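Local coordinates for aldo-keto reductase family 1 member C1 (Caenorhabditis elegans, PDB 1QWK), which probably works as an NADPH-dependent aldose reductase of the aldo-keto reductase family, reducing carbonyl groups on a TIM-barrel scaffold, at residues N154-Q159 against E309-A313. Residues are numbered along the deposited sequence; the frame is centred on the assembly and turned at random.
Sequences NWNNDQ and EDAFA
A capping box at the start of helix 157-164, just after barrel strand 150-153, holds the C-terminal loop through N156 and Q159. N156 suits the N-cap because its short amide, with CG between the backbone N and the carbonyl carbon (chi1 62°), turns OD1 back to accept from Q159 N. In return Q159 OE1 takes N156 N on an in-plane lone pair. N156 ND2 gives a nearly straight bond to A311 O (3.0 Å, 177° at the hydrogen), while Q159 NE2 spends both hydrogens on E309, reaching its backbone O at 2.9 Å from above the carbonyl plane and its OE1 at 3.1 Å from the anti side, 35° out of the carboxylate plane. E309 OE2 is salt-bridged to R162, further along helix 157-164. A311 CB is small enough to sit 3.1 Å from N154 O, buried here without a hydrogen-bond partner, and close to Q159 OE1. A leucine for this glutamine would probably leave N156 N without its side-chain acceptor and E309 O and OE1 without this donor. D310 shapes the loop by an Asx turn to F312 N, its OD2 salt-bridged to R316, and this tail packs against the C-terminal end of an aldo-keto reductase TIM barrel.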
loop_
_atom_site.group_PDB
_atom_site.type_symbol
_atom_site.label_atom_id
_atom_site.label_comp_id
_atom_site.label_asym_id
_atom_site.label_seq_id
_atom_site.Cartn_x
_atom_site.Cartn_y
_atom_site.Cartn_z
ATOM N N ASN A 154 -8.388 -3.180 -1.785
ATOM C CA ASN A 154 -8.928 -4.157 -2.728
ATOM C C ASN A 154 -10.460 -4.191 -2.784
ATOM O O ASN A 154 -11.053 -5.230 -3.078
ATOM C CB ASN A 154 -8.394 -5.550 -2.390
ATOM C CG ASN A 154 -6.877 -5.602 -2.385
ATOM O OD1 ASN A 154 -6.252 -5.952 -1.379
ATOM N ND2 ASN A 154 -6.273 -5.242 -3.514
ATOM N N TRP A 155 -11.090 -3.060 -2.482
ATOM C CA TRP A 155 -12.542 -2.939 -2.546
ATOM C C TRP A 155 -12.850 -2.253 -3.874
ATOM O O TRP A 155 -12.022 -1.486 -4.378
ATOM C CB TRP A 155 -13.061 -2.041 -1.422
ATOM C CG TRP A 155 -13.138 -2.669 -0.057
ATOM C CD1 TRP A 155 -12.235 -3.521 0.519
ATOM C CD2 TRP A 155 -14.146 -2.421 0.936
ATOM N NE1 TRP A 155 -12.620 -3.811 1.812
ATOM C CE2 TRP A 155 -13.790 -3.153 2.088
ATOM C CE3 TRP A 155 -15.317 -1.648 0.961
ATOM C CZ2 TRP A 155 -14.562 -3.136 3.260
ATOM C CZ3 TRP A 155 -16.087 -1.628 2.128
ATOM C CH2 TRP A 155 -15.705 -2.373 3.261
ATOM N N ASN A 156 -14.023 -2.515 -4.451
ATOM C CA ASN A 156 -14.369 -1.834 -5.696
ATOM C C ASN A 156 -15.212 -0.601 -5.359
ATOM O O ASN A 156 -15.591 -0.406 -4.204
ATOM C CB ASN A 156 -15.107 -2.762 -6.684
ATOM C CG ASN A 156 -16.433 -3.277 -6.158
ATOM O OD1 ASN A 156 -17.225 -2.536 -5.587
ATOM N ND2 ASN A 156 -16.690 -4.564 -6.377
ATOM N N ASN A 157 -15.488 0.233 -6.355
ATOM C CA ASN A 157 -16.251 1.459 -6.142
ATOM C C ASN A 157 -17.623 1.245 -5.514
ATOM O O ASN A 157 -18.033 2.016 -4.646
ATOM C CB ASN A 157 -16.426 2.223 -7.455
ATOM C CG ASN A 157 -15.109 2.706 -8.034
ATOM O OD1 ASN A 157 -14.060 2.618 -7.393
ATOM N ND2 ASN A 157 -15.162 3.230 -9.254
ATOM N N ASP A 158 -18.336 0.213 -5.953
ATOM C CA ASP A 158 -19.668 -0.059 -5.424
ATOM C C ASP A 158 -19.631 -0.421 -3.944
ATOM O O ASP A 158 -20.507 -0.018 -3.178
ATOM C CB ASP A 158 -20.341 -1.184 -6.216
ATOM C CG ASP A 158 -20.566 -0.817 -7.668
ATOM O OD1 ASP A 158 -21.093 0.286 -7.929
ATOM O OD2 ASP A 158 -20.220 -1.631 -8.552
ATOM N N GLN A 159 -18.615 -1.179 -3.543
ATOM C CA GLN A 159 -18.479 -1.577 -2.145
ATOM C C GLN A 159 -18.162 -0.356 -1.286
ATOM O O GLN A 159 -18.696 -0.204 -0.182
ATOM C CB GLN A 159 -17.389 -2.650 -2.001
ATOM C CG GLN A 159 -17.781 -3.972 -2.674
ATOM C CD GLN A 159 -16.657 -4.986 -2.718
ATOM O OE1 GLN A 159 -15.542 -4.674 -3.138
ATOM N NE2 GLN A 159 -16.953 -6.218 -2.315
ATOM N N GLU A 309 -18.740 -11.123 -1.816
ATOM C CA GLU A 309 -18.143 -9.792 -1.827
ATOM C C GLU A 309 -16.814 -9.758 -2.592
ATOM O O GLU A 309 -15.917 -8.975 -2.272
ATOM C CB GLU A 309 -17.955 -9.272 -0.393
ATOM C CG GLU A 309 -19.274 -9.004 0.349
ATOM C CD GLU A 309 -19.977 -7.721 -0.083
ATOM O OE1 GLU A 309 -19.645 -7.159 -1.152
ATOM O OE2 GLU A 309 -20.888 -7.265 0.651
ATOM N N ASP A 310 -16.686 -10.618 -3.598
ATOM C CA ASP A 310 -15.479 -10.635 -4.423
ATOM C C ASP A 310 -15.475 -9.312 -5.189
ATOM O O ASP A 310 -16.315 -9.085 -6.057
ATOM C CB ASP A 310 -15.520 -11.816 -5.403
ATOM C CG ASP A 310 -14.358 -11.809 -6.376
ATOM O OD1 ASP A 310 -13.435 -10.975 -6.211
ATOM O OD2 ASP A 310 -14.359 -12.644 -7.305
ATOM N N ALA A 311 -14.527 -8.438 -4.862
ATOM C CA ALA A 311 -14.435 -7.126 -5.503
ATOM C C ALA A 311 -14.209 -7.157 -7.013
ATOM O O ALA A 311 -14.600 -6.228 -7.724
ATOM C CB ALA A 311 -13.321 -6.305 -4.841
ATOM N N PHE A 312 -13.577 -8.222 -7.499
ATOM C CA PHE A 312 -13.268 -8.347 -8.924
ATOM C C PHE A 312 -14.101 -9.437 -9.606
ATOM O O PHE A 312 -13.708 -9.965 -10.647
ATOM C CB PHE A 312 -11.775 -8.657 -9.114
ATOM C CG PHE A 312 -10.852 -7.844 -8.229
ATOM C CD1 PHE A 312 -11.091 -6.494 -7.991
ATOM C CD2 PHE A 312 -9.725 -8.437 -7.656
ATOM C CE1 PHE A 312 -10.224 -5.738 -7.195
ATOM C CE2 PHE A 312 -8.852 -7.692 -6.861
ATOM C CZ PHE A 312 -9.104 -6.341 -6.630
ATOM N N ALA A 313 -15.253 -9.754 -9.022
ATOM C CA ALA A 313 -16.139 -10.787 -9.554
ATOM C C ALA A 313 -16.356 -10.719 -11.067
ATOM O O ALA A 313 -16.385 -11.748 -11.745
ATOM C CB ALA A 313 -17.485 -10.738 -8.835
#